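Local coordinates for erythrocyte binding antigen 140 (Plasmodium falciparum, PDB 4GF2), which probably acts as an erythrocyte-binding adhesin recognising sialic acid on glycophorin C, through the paired Duffy-binding-like domains that make up most of this fragment, at residues K58-F63 and K147-N152; K121-Y126 and K140-K145; E185-E190 and D267-E272; S220-F225 and K273-L278. The protein carries 3 engineered substitutions. All coordinates share one frame; numbering follows the deposited sequence.

Contact 1: residues K58-F63 and K147-N152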
# COMPACT_ATOMS: atom_id res chain seq x y z
N LYS A 58 -19.81 -39.42 -39.75
CA LYS A 58 -19.74 -37.97 -39.81
C LYS A 58 -19.21 -37.42 -38.50
O LYS A 58 -18.31 -36.58 -38.49
CB LYS A 58 -21.12 -37.38 -40.11
CG LYS A 58 -21.09 -35.92 -40.54
CD LYS A 58 -20.29 -35.74 -41.82
CE LYS A 58 -20.38 -34.32 -42.33
NZ LYS A 58 -19.55 -34.13 -43.55
N PHE A 59 -19.76 -37.89 -37.39
CA PHE A 59 -19.31 -37.45 -36.07
C PHE A 59 -17.81 -37.64 -35.92
O PHE A 59 -17.12 -36.78 -35.37
CB PHE A 59 -20.04 -38.19 -34.96
CG PHE A 59 -19.49 -37.92 -33.59
CD1 PHE A 59 -19.83 -36.77 -32.91
CD2 PHE A 59 -18.60 -38.80 -33.00
CE1 PHE A 59 -19.31 -36.50 -31.65
CE2 PHE A 59 -18.07 -38.54 -31.74
CZ PHE A 59 -18.43 -37.39 -31.07
N LYS A 60 -17.31 -38.77 -36.41
CA LYS A 60 -15.89 -39.07 -36.37
C LYS A 60 -15.13 -38.05 -37.21
O LYS A 60 -14.12 -37.50 -36.77
CB LYS A 60 -15.64 -40.48 -36.89
CG LYS A 60 -14.17 -40.84 -37.09
CD LYS A 60 -13.39 -40.75 -35.79
CE LYS A 60 -11.95 -41.22 -35.97
NZ LYS A 60 -11.86 -42.68 -36.28
N GLU A 61 -15.63 -37.81 -38.41
CA GLU A 61 -14.99 -36.89 -39.35
C GLU A 61 -14.88 -35.49 -38.76
O GLU A 61 -13.86 -34.81 -38.92
CB GLU A 61 -15.77 -36.83 -40.66
CG GLU A 61 -15.20 -35.84 -41.66
CD GLU A 61 -16.18 -35.52 -42.77
OE1 GLU A 61 -17.10 -36.32 -43.00
OE2 GLU A 61 -16.03 -34.45 -43.40
N ILE A 62 -15.94 -35.05 -38.09
CA ILE A 62 -15.97 -33.72 -37.49
C ILE A 62 -15.04 -33.65 -36.28
O ILE A 62 -14.46 -32.60 -36.00
CB ILE A 62 -17.39 -33.32 -37.06
CG1 ILE A 62 -18.32 -33.27 -38.28
CG2 ILE A 62 -17.38 -31.97 -36.35
CD1 ILE A 62 -17.88 -32.30 -39.36
N PHE A 63 -14.91 -34.76 -35.58
CA PHE A 63 -14.02 -34.81 -34.43
C PHE A 63 -12.59 -34.70 -34.92
O PHE A 63 -11.76 -34.00 -34.32
CB PHE A 63 -14.22 -36.12 -33.66
CG PHE A 63 -14.14 -35.97 -32.17
CD1 PHE A 63 -13.21 -35.12 -31.59
CD2 PHE A 63 -14.99 -36.68 -31.35
CE1 PHE A 63 -13.15 -34.99 -30.21
CE2 PHE A 63 -14.93 -36.55 -29.98
CZ PHE A 63 -14.01 -35.71 -29.41
N LYS A 147 -9.35 -42.93 -30.02
CA LYS A 147 -8.38 -41.99 -29.47
C LYS A 147 -7.05 -42.01 -30.22
O LYS A 147 -6.51 -40.96 -30.54
CB LYS A 147 -8.14 -42.26 -27.98
CG LYS A 147 -7.50 -43.61 -27.68
CD LYS A 147 -7.37 -43.81 -26.18
CE LYS A 147 -6.80 -45.17 -25.84
NZ LYS A 147 -6.50 -45.28 -24.39
N ALA A 148 -6.54 -43.20 -30.50
CA ALA A 148 -5.25 -43.33 -31.16
C ALA A 148 -5.26 -42.59 -32.49
O ALA A 148 -4.33 -41.85 -32.81
CB ALA A 148 -4.91 -44.79 -31.38
N ASN A 149 -6.32 -42.78 -33.26
CA ASN A 149 -6.47 -42.11 -34.55
C ASN A 149 -6.68 -40.61 -34.39
O ASN A 149 -6.16 -39.82 -35.18
CB ASN A 149 -7.61 -42.74 -35.34
CG ASN A 149 -7.89 -42.01 -36.64
OD1 ASN A 149 -9.04 -41.67 -36.94
ND2 ASN A 149 -6.84 -41.73 -37.40
N LEU A 150 -7.44 -40.21 -33.37
CA LEU A 150 -7.68 -38.80 -33.12
C LEU A 150 -6.39 -38.07 -32.75
O LEU A 150 -6.12 -36.97 -33.23
CB LEU A 150 -8.71 -38.63 -32.00
CG LEU A 150 -10.17 -38.94 -32.36
CD1 LEU A 150 -11.04 -38.97 -31.12
CD2 LEU A 150 -10.70 -37.91 -33.34
N TRP A 151 -5.59 -38.68 -31.89
CA TRP A 151 -4.32 -38.08 -31.48
C TRP A 151 -3.39 -37.96 -32.68
O TRP A 151 -2.89 -36.88 -32.98
CB TRP A 151 -3.65 -38.92 -30.40
CG TRP A 151 -2.24 -38.53 -30.12
CD1 TRP A 151 -1.12 -39.27 -30.38
CD2 TRP A 151 -1.78 -37.32 -29.51
NE1 TRP A 151 0.00 -38.58 -29.98
CE2 TRP A 151 -0.38 -37.38 -29.44
CE3 TRP A 151 -2.43 -36.17 -29.03
CZ2 TRP A 151 0.40 -36.36 -28.91
CZ3 TRP A 151 -1.66 -35.15 -28.50
CH2 TRP A 151 -0.26 -35.25 -28.44
N ASN A 152 -3.19 -39.07 -33.37
CA ASN A 152 -2.31 -39.09 -34.54
C ASN A 152 -2.67 -38.00 -35.55
O ASN A 152 -1.78 -37.34 -36.09
CB ASN A 152 -2.35 -40.46 -35.21
CG ASN A 152 -1.55 -41.49 -34.44
OD1 ASN A 152 -0.65 -41.15 -33.68
ND2 ASN A 152 -1.88 -42.76 -34.65
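F63 and L150 meet with their side chains at about a right angle where two long helices, 56-78 and 132-155, pack in the helical core of the first Duffy-binding-like domain. The local axes come within 11.1 Å of each other and their N-to-C directions differ by 35°, so the helices run roughly the same way. L150 puts both methyls to work: CD1 lies over one face of the F63 ring, while CD2 sits 4.0 Å from F63 CB and close to the root of the ring. The ring is also met from within its own helix, with F59 CE2 in its plane at the edge. Outside the two segments, W142 packs almost parallel to F63, and L64 lies against L150 and N149. Nearer solvent, K60 reaches across beside this apolar pair. Its CB points neither at the partner helix nor away from it, but bends at chi2 (60°) and chi4 (-67°) bring the amine back to the oxygen end of the N149 amide, whose carbon is anti to its own backbone N and whose CB points toward K60's helix. K60 NZ makes its stronger hydrogen bond to N146, one turn earlier on the partner helix. The bond to N149 is weak: OD1 of N149 stands 3.1 Å from K60 NZ and no farther than that from K60 CE, so the oxygen lies beside the end of the chain.

Contact 2: residues K121-Y126 and K140-K145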
# COMPACT_ATOMS: atom_id res chain seq x y z
N LYS A 121 -27.18 -35.53 -27.46
CA LYS A 121 -28.43 -35.73 -28.16
C LYS A 121 -28.21 -36.62 -29.38
O LYS A 121 -29.03 -37.48 -29.69
CB LYS A 121 -29.05 -34.39 -28.56
CG LYS A 121 -30.42 -34.49 -29.21
CD LYS A 121 -30.33 -34.54 -30.73
CE LYS A 121 -31.68 -34.81 -31.36
NZ LYS A 121 -31.62 -34.74 -32.85
N LYS A 122 -27.10 -36.41 -30.08
CA LYS A 122 -26.80 -37.19 -31.27
C LYS A 122 -26.49 -38.64 -30.89
O LYS A 122 -26.88 -39.57 -31.60
CB LYS A 122 -25.63 -36.59 -32.04
CG LYS A 122 -25.93 -35.22 -32.63
CD LYS A 122 -27.27 -35.19 -33.37
CE LYS A 122 -27.33 -36.25 -34.45
NZ LYS A 122 -28.62 -36.21 -35.21
N PHE A 123 -25.79 -38.83 -29.78
CA PHE A 123 -25.48 -40.17 -29.32
C PHE A 123 -26.73 -40.86 -28.78
O PHE A 123 -26.81 -42.09 -28.78
CB PHE A 123 -24.35 -40.15 -28.28
CG PHE A 123 -22.99 -40.38 -28.88
CD1 PHE A 123 -22.30 -39.34 -29.49
CD2 PHE A 123 -22.40 -41.63 -28.84
CE1 PHE A 123 -21.04 -39.55 -30.04
CE2 PHE A 123 -21.15 -41.85 -29.39
CZ PHE A 123 -20.47 -40.81 -29.99
N SER A 124 -27.71 -40.07 -28.34
CA SER A 124 -29.03 -40.62 -28.02
C SER A 124 -29.65 -41.21 -29.27
O SER A 124 -30.23 -42.29 -29.23
CB SER A 124 -29.95 -39.53 -27.46
OG SER A 124 -29.81 -39.41 -26.06
N ASP A 125 -29.52 -40.50 -30.38
CA ASP A 125 -30.05 -40.97 -31.66
C ASP A 125 -29.27 -42.18 -32.16
O ASP A 125 -29.86 -43.17 -32.60
CB ASP A 125 -30.00 -39.84 -32.70
CG ASP A 125 -30.80 -38.62 -32.28
OD1 ASP A 125 -31.73 -38.77 -31.45
OD2 ASP A 125 -30.50 -37.52 -32.78
N TYR A 126 -27.95 -42.11 -32.07
CA TYR A 126 -27.09 -43.17 -32.57
C TYR A 126 -27.42 -44.51 -31.91
O TYR A 126 -27.55 -45.53 -32.58
CB TYR A 126 -25.61 -42.83 -32.33
CG TYR A 126 -25.11 -41.60 -33.05
CD1 TYR A 126 -25.74 -41.13 -34.20
CD2 TYR A 126 -24.00 -40.91 -32.58
CE1 TYR A 126 -25.27 -40.00 -34.85
CE2 TYR A 126 -23.54 -39.78 -33.22
CZ TYR A 126 -24.17 -39.33 -34.36
OH TYR A 126 -23.70 -38.20 -35.00
N LYS A 140 -17.25 -43.42 -23.49
CA LYS A 140 -15.94 -43.84 -22.99
C LYS A 140 -15.39 -44.94 -23.89
O LYS A 140 -14.22 -44.89 -24.29
CB LYS A 140 -16.04 -44.30 -21.54
CG LYS A 140 -16.33 -43.17 -20.58
CD LYS A 140 -16.66 -43.65 -19.17
CE LYS A 140 -15.41 -43.96 -18.37
NZ LYS A 140 -15.63 -43.79 -16.91
N GLU A 141 -16.23 -45.91 -24.23
CA GLU A 141 -15.82 -46.98 -25.13
C GLU A 141 -15.47 -46.40 -26.50
O GLU A 141 -14.47 -46.79 -27.10
CB GLU A 141 -16.94 -48.02 -25.26
CG GLU A 141 -17.26 -48.74 -23.96
CD GLU A 141 -18.36 -49.77 -24.13
OE1 GLU A 141 -18.34 -50.52 -25.14
OE2 GLU A 141 -19.26 -49.84 -23.26
N TRP A 142 -16.28 -45.47 -26.99
CA TRP A 142 -16.04 -44.87 -28.29
C TRP A 142 -14.68 -44.18 -28.31
O TRP A 142 -13.90 -44.35 -29.24
CB TRP A 142 -17.15 -43.87 -28.63
CG TRP A 142 -17.00 -43.27 -29.99
CD1 TRP A 142 -17.61 -43.70 -31.14
CD2 TRP A 142 -16.20 -42.14 -30.35
NE1 TRP A 142 -17.23 -42.90 -32.19
CE2 TRP A 142 -16.37 -41.94 -31.74
CE3 TRP A 142 -15.35 -41.29 -29.65
CZ2 TRP A 142 -15.71 -40.92 -32.43
CZ3 TRP A 142 -14.71 -40.27 -30.33
CH2 TRP A 142 -14.89 -40.10 -31.71
N TRP A 143 -14.39 -43.41 -27.26
CA TRP A 143 -13.10 -42.76 -27.17
C TRP A 143 -11.99 -43.80 -27.21
O TRP A 143 -10.99 -43.62 -27.90
CB TRP A 143 -13.00 -41.91 -25.90
CG TRP A 143 -11.75 -41.11 -25.86
CD1 TRP A 143 -10.60 -41.41 -25.18
CD2 TRP A 143 -11.50 -39.88 -26.54
NE1 TRP A 143 -9.66 -40.43 -25.39
CE2 TRP A 143 -10.19 -39.48 -26.23
CE3 TRP A 143 -12.26 -39.07 -27.39
CZ2 TRP A 143 -9.62 -38.32 -26.74
CZ3 TRP A 143 -11.70 -37.91 -27.89
CH2 TRP A 143 -10.39 -37.55 -27.56
N GLU A 144 -12.17 -44.88 -26.47
CA GLU A 144 -11.17 -45.94 -26.41
C GLU A 144 -10.76 -46.38 -27.81
O GLU A 144 -9.57 -46.53 -28.10
CB GLU A 144 -11.72 -47.15 -25.64
CG GLU A 144 -11.03 -47.41 -24.31
CD GLU A 144 -9.56 -47.78 -24.46
OE1 GLU A 144 -9.27 -48.85 -25.05
OE2 GLU A 144 -8.70 -47.00 -24.00
N LYS A 145 -11.74 -46.57 -28.68
CA LYS A 145 -11.49 -47.12 -30.00
C LYS A 145 -10.98 -46.09 -31.00
O LYS A 145 -10.34 -46.44 -32.00
CB LYS A 145 -12.76 -47.79 -30.53
CG LYS A 145 -13.07 -49.10 -29.83
CD LYS A 145 -14.57 -49.33 -29.66
CE LYS A 145 -14.83 -50.59 -28.84
NZ LYS A 145 -16.27 -50.83 -28.59
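F123 and W142 mark the nearest approach of the two helical backbones here, with CA atoms 10.6 Å apart, so large side chains must bridge the distance between helices 110-127 and 132-155. F123 presents its edge to the indole: its CZ stands 4.2 Å from CD1 of W142, above the five-membered ring and displaced toward the rim. The planes are at 88° and the centroids 5.6 Å apart, a T-shaped (edge-to-face) pair with the tip of F123 off the centre of the ring. In W142, CG anti to the backbone N (chi1 -177°) carries the indole out from its helix, and chi2 near 95° turns a face toward the incoming phenyl. F123 is steadied from its own helix as well, since Y126 CD2 lies 3.8 Å above the centre of the F123 ring, with F59 adding an edge-to-face contact to F123 and another to W142. On the F123 helix, D125 gathers two lysines at a single oxygen. K121 NZ, 3.0 Å from D125 OD2, is met by the syn lone pair of that oxygen, while the bond from K122 NZ at 3.3 Å is weak. The two positive charges probably favour a fully ionised carboxylate. F123 and W142, by contrast, are buried and meet without any polar bond. Two consecutive helices are thereby joined by a T-shaped aromatic contact, part of the aromatic interior of the helical Duffy-binding-like domain.

Contact 3: residues E185-E190 and D267-E272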
# COMPACT_ATOMS: atom_id res chain seq x y z
N GLU A 185 2.63 -25.07 -14.00
CA GLU A 185 3.62 -24.68 -15.00
C GLU A 185 3.40 -23.24 -15.47
O GLU A 185 4.34 -22.47 -15.57
CB GLU A 185 3.60 -25.64 -16.19
CG GLU A 185 4.15 -27.03 -15.87
CD GLU A 185 3.94 -28.02 -17.01
OE1 GLU A 185 2.92 -27.91 -17.73
OE2 GLU A 185 4.80 -28.91 -17.18
N ASN A 186 2.15 -22.89 -15.76
CA ASN A 186 1.83 -21.53 -16.17
C ASN A 186 2.31 -20.55 -15.09
O ASN A 186 2.82 -19.47 -15.39
CB ASN A 186 0.33 -21.34 -16.39
CG ASN A 186 -0.23 -22.20 -17.53
OD1 ASN A 186 -1.42 -22.51 -17.54
ND2 ASN A 186 0.62 -22.57 -18.48
N PHE A 187 2.14 -20.95 -13.84
CA PHE A 187 2.44 -20.09 -12.70
C PHE A 187 3.93 -19.83 -12.54
O PHE A 187 4.35 -18.68 -12.38
CB PHE A 187 1.90 -20.73 -11.42
CG PHE A 187 2.34 -20.04 -10.17
CD1 PHE A 187 1.80 -18.82 -9.81
CD2 PHE A 187 3.30 -20.61 -9.35
CE1 PHE A 187 2.20 -18.19 -8.66
CE2 PHE A 187 3.70 -19.98 -8.20
CZ PHE A 187 3.15 -18.76 -7.85
N LEU A 188 4.73 -20.89 -12.57
CA LEU A 188 6.17 -20.77 -12.38
C LEU A 188 6.80 -19.95 -13.49
O LEU A 188 7.79 -19.25 -13.27
CB LEU A 188 6.82 -22.16 -12.31
CG LEU A 188 6.40 -23.00 -11.10
CD1 LEU A 188 7.00 -24.39 -11.18
CD2 LEU A 188 6.80 -22.32 -9.79
N MET A 189 6.24 -20.03 -14.68
CA MET A 189 6.78 -19.31 -15.82
C MET A 189 6.54 -17.82 -15.65
O MET A 189 7.47 -17.01 -15.76
CB MET A 189 6.14 -19.81 -17.12
CG MET A 189 6.72 -19.19 -18.38
SD MET A 189 6.23 -20.08 -19.87
CE MET A 189 4.45 -19.85 -19.84
N GLU A 190 5.30 -17.45 -15.38
CA GLU A 190 4.94 -16.05 -15.23
C GLU A 190 5.62 -15.48 -13.98
O GLU A 190 5.97 -14.30 -13.93
CB GLU A 190 3.42 -15.90 -15.16
CG GLU A 190 2.91 -14.48 -14.95
CD GLU A 190 3.27 -13.55 -16.10
OE1 GLU A 190 3.87 -14.01 -17.09
OE2 GLU A 190 2.96 -12.34 -16.00
N ASP A 267 3.16 -21.41 2.39
CA ASP A 267 4.60 -21.34 2.14
C ASP A 267 4.89 -21.19 0.65
O ASP A 267 5.95 -20.71 0.26
CB ASP A 267 5.30 -22.59 2.69
CG ASP A 267 6.80 -22.53 2.52
OD1 ASP A 267 7.38 -21.43 2.62
OD2 ASP A 267 7.41 -23.60 2.29
N PHE A 268 3.93 -21.61 -0.17
CA PHE A 268 4.08 -21.53 -1.62
C PHE A 268 4.03 -20.08 -2.08
O PHE A 268 4.69 -19.71 -3.06
CB PHE A 268 2.96 -22.34 -2.29
CG PHE A 268 3.24 -22.70 -3.72
CD1 PHE A 268 4.03 -23.80 -4.03
CD2 PHE A 268 2.70 -21.96 -4.76
CE1 PHE A 268 4.28 -24.14 -5.34
CE2 PHE A 268 2.95 -22.30 -6.07
CZ PHE A 268 3.74 -23.39 -6.36
N PHE A 269 3.27 -19.26 -1.37
CA PHE A 269 3.09 -17.86 -1.75
C PHE A 269 3.71 -16.87 -0.76
O PHE A 269 3.64 -15.66 -0.96
CB PHE A 269 1.61 -17.54 -1.94
CG PHE A 269 0.96 -18.35 -3.01
CD1 PHE A 269 1.20 -18.09 -4.34
CD2 PHE A 269 0.09 -19.38 -2.68
CE1 PHE A 269 0.60 -18.84 -5.33
CE2 PHE A 269 -0.51 -20.13 -3.67
CZ PHE A 269 -0.26 -19.86 -4.99
N LYS A 270 4.31 -17.38 0.32
CA LYS A 270 5.04 -16.52 1.23
C LYS A 270 6.15 -15.80 0.46
O LYS A 270 7.03 -16.44 -0.11
CB LYS A 270 5.66 -17.32 2.38
CG LYS A 270 4.68 -17.77 3.45
CD LYS A 270 5.41 -18.10 4.76
CE LYS A 270 4.49 -18.77 5.77
NZ LYS A 270 4.20 -20.19 5.42
N ASN A 271 6.10 -14.47 0.43
CA ASN A 271 7.14 -13.70 -0.22
C ASN A 271 8.48 -13.93 0.45
O ASN A 271 8.60 -13.80 1.67
CB ASN A 271 6.80 -12.21 -0.23
CG ASN A 271 5.89 -11.82 -1.39
OD1 ASN A 271 5.35 -12.69 -2.08
ND2 ASN A 271 5.73 -10.53 -1.60
N GLU A 272 9.48 -14.29 -0.34
CA GLU A 272 10.80 -14.61 0.20
C GLU A 272 11.53 -13.36 0.64
O GLU A 272 11.10 -12.24 0.36
CB GLU A 272 11.62 -15.37 -0.85
CG GLU A 272 11.03 -16.72 -1.24
CD GLU A 272 11.69 -17.31 -2.48
OE1 GLU A 272 12.66 -16.71 -2.98
OE2 GLU A 272 11.23 -18.38 -2.94
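F187 and F268 both carry CG anti to the backbone N, F187 with chi1 at 171°; the CB of F187 points at the partner segment, whereas F268 starts off across it and only the end of its side chain comes near. They belong to helices 175-202 and 265-269. F269 takes the other course: with chi1 at -61° its CG lies beside its own N, which swings the ring to F187 as well. One phenyl is thus met by two neighbours in sequence, and each meets it differently. F187 and F268 slide past each other in opposite directions, their rings inclined without being stacked or edge-to-face and their centroids 5.4 Å apart. CE2 of F187 and CE2 of F268 are modelled 3.2 Å apart, a distance short enough to be doubtful in detail. F269 instead gives an offset edge-to-face pair, its edge toward the face of F187 and the planes at 76°, with F269 CE1 3.6 Å from F187 CZ. The two neighbours also touch each other: F268 CD2 lies 3.6 Å above the plane of F269, near the rim. The three phenylalanines form a buried aromatic cluster that fastens a short helix onto a long helix of the first Duffy-binding-like domain. W183 and F225 extend it, each packing nearly parallel to F187, and K230 and M233 of helix 213-242 touch F269. Directly after F269 the chain leaves helical geometry at K270, and two residues on, E272 takes the N-cap position of helix 273-279. On the F187 helix, E185 OE1 and N186 ND2 hydrogen-bond to a glycerol, probably from the crystallisation liquor.

Contact 4: residues S220-F225 and K273-L278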
# COMPACT_ATOMS: atom_id res chain seq x y z
N SER A 220 4.88 -4.18 -7.74
CA SER A 220 3.44 -4.16 -7.56
C SER A 220 2.76 -5.19 -8.44
O SER A 220 1.83 -5.88 -8.00
CB SER A 220 2.90 -2.77 -7.87
OG SER A 220 1.48 -2.77 -7.89
N SER A 221 3.21 -5.30 -9.68
CA SER A 221 2.66 -6.28 -10.61
C SER A 221 2.86 -7.68 -10.06
O SER A 221 1.96 -8.51 -10.10
CB SER A 221 3.33 -6.15 -11.98
OG SER A 221 3.02 -4.91 -12.59
N TYR A 222 4.06 -7.93 -9.53
CA TYR A 222 4.39 -9.24 -8.98
C TYR A 222 3.49 -9.58 -7.80
O TYR A 222 3.02 -10.71 -7.67
CB TYR A 222 5.86 -9.27 -8.56
CG TYR A 222 6.31 -10.61 -8.02
CD1 TYR A 222 6.78 -11.60 -8.87
CD2 TYR A 222 6.26 -10.88 -6.66
CE1 TYR A 222 7.19 -12.83 -8.38
CE2 TYR A 222 6.67 -12.10 -6.16
CZ TYR A 222 7.14 -13.07 -7.03
OH TYR A 222 7.54 -14.29 -6.53
N THR A 223 3.26 -8.60 -6.93
CA THR A 223 2.41 -8.81 -5.77
C THR A 223 1.00 -9.23 -6.17
O THR A 223 0.50 -10.25 -5.70
CB THR A 223 2.32 -7.54 -4.92
OG1 THR A 223 3.58 -7.31 -4.28
CG2 THR A 223 1.24 -7.68 -3.84
N SER A 224 0.37 -8.46 -7.04
CA SER A 224 -1.01 -8.74 -7.42
C SER A 224 -1.11 -10.11 -8.09
O SER A 224 -2.08 -10.83 -7.89
CB SER A 224 -1.57 -7.65 -8.34
OG SER A 224 -0.81 -7.52 -9.52
N PHE A 225 -0.09 -10.47 -8.85
CA PHE A 225 -0.07 -11.75 -9.55
C PHE A 225 -0.04 -12.91 -8.56
O PHE A 225 -0.64 -13.96 -8.81
CB PHE A 225 1.13 -11.84 -10.48
CG PHE A 225 1.49 -13.24 -10.87
CD1 PHE A 225 0.79 -13.90 -11.86
CD2 PHE A 225 2.52 -13.90 -10.23
CE1 PHE A 225 1.12 -15.19 -12.21
CE2 PHE A 225 2.85 -15.19 -10.57
CZ PHE A 225 2.15 -15.84 -11.57
N LYS A 273 12.65 -13.55 1.33
CA LYS A 273 13.47 -12.45 1.80
C LYS A 273 13.83 -11.56 0.61
O LYS A 273 13.86 -10.34 0.73
CB LYS A 273 14.74 -12.99 2.46
CG LYS A 273 15.13 -12.29 3.75
CD LYS A 273 15.87 -10.99 3.49
CE LYS A 273 16.24 -10.29 4.79
NZ LYS A 273 17.13 -11.12 5.66
N GLU A 274 14.08 -12.18 -0.53
CA GLU A 274 14.59 -11.46 -1.69
C GLU A 274 13.61 -10.40 -2.19
O GLU A 274 14.02 -9.32 -2.60
CB GLU A 274 14.92 -12.43 -2.82
CG GLU A 274 15.73 -11.80 -3.95
CD GLU A 274 16.15 -12.80 -5.00
OE1 GLU A 274 15.69 -13.96 -4.94
OE2 GLU A 274 16.94 -12.42 -5.89
N TYR A 275 12.32 -10.71 -2.15
CA TYR A 275 11.32 -9.74 -2.58
C TYR A 275 11.38 -8.48 -1.71
O TYR A 275 11.46 -7.37 -2.22
CB TYR A 275 9.91 -10.33 -2.53
CG TYR A 275 8.87 -9.30 -2.86
CD1 TYR A 275 8.35 -8.47 -1.88
CD2 TYR A 275 8.43 -9.12 -4.17
CE1 TYR A 275 7.42 -7.51 -2.18
CE2 TYR A 275 7.49 -8.16 -4.48
CZ TYR A 275 6.99 -7.36 -3.48
OH TYR A 275 6.05 -6.40 -3.78
N ASP A 276 11.34 -8.68 -0.39
CA ASP A 276 11.44 -7.57 0.56
C ASP A 276 12.73 -6.79 0.35
O ASP A 276 12.74 -5.56 0.46
CB ASP A 276 11.38 -8.10 1.99
CG ASP A 276 9.98 -8.49 2.42
OD1 ASP A 276 9.07 -8.51 1.57
OD2 ASP A 276 9.79 -8.76 3.63
N ASP A 277 13.81 -7.49 0.04
CA ASP A 277 15.11 -6.86 -0.16
C ASP A 277 15.13 -5.96 -1.40
O ASP A 277 15.90 -5.00 -1.45
CB ASP A 277 16.20 -7.93 -0.30
CG ASP A 277 16.41 -8.73 0.97
OD1 ASP A 277 16.07 -8.22 2.06
OD2 ASP A 277 16.93 -9.86 0.86
N LEU A 278 14.31 -6.28 -2.39
CA LEU A 278 14.36 -5.57 -3.67
C LEU A 278 13.19 -4.61 -3.86
O LEU A 278 13.27 -3.70 -4.68
CB LEU A 278 14.37 -6.56 -4.83
CG LEU A 278 15.62 -7.42 -5.01
CD1 LEU A 278 15.48 -8.28 -6.25
CD2 LEU A 278 16.87 -6.55 -5.11
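Y275 buries the most surface here, laying its ring against Y222 and its hydroxyl end against T223, so that one side chain of helix 273-279 meets two neighbouring residues of helix 213-242. The tyrosine rings slide past each other in opposite directions; their planes are near parallel, at 26°, but with centroids 5.7 Å apart they barely overlap. The closest ring atoms are Y222 CD2 and, 3.7 Å away, both CD2 and CE2 of Y275. Both rings stand out from their helices with CG anti to the backbone N, and their hydroxyls end up far apart. Y222 OH bonds to K191 on helix 175-202, whereas Y275 crosses T223 at about a right angle, with Y275 OH 2.7 Å from T223 OG1. T223 keeps OG1 beside its own backbone N (chi1 -70°), placing the oxygen above the preceding turn. There C219 O accepts hydrogen bonds from both T223 OG1 and Y275 OH. Since C219 is disulfide-bonded to C279, which ends the Y275 helix, the same two helices are also joined covalently. The bond from Y275 OH to C219 O, on the backbone of a disulfide cysteine, thus anchors the far end of the side chain, while the slight ring overlap adds apolar contact.

Overall arrangement
The aromatic parts of contacts 1 and 2 form one continuous apolar region, the contact centres 12 Å apart and contact 2 nested within the loop that contact 1 closes. W142 joins them: its CZ2 lies 3.4 Å from F59 CE2, and its CH2 is equally close to F63 CD2. Contacts 3 and 4 make a second pair, with centres 11 Å apart and segments alternating along the chain; F187 CD1 packs 3.5 Å from F225 CZ. The two regions are separate, the centres of contacts 1 and 3 being 38 Å apart, although helices 132-155 and 175-202 are consecutive. Glycerol molecules lie about 4 Å from the side chains of F63, F187 and Y275.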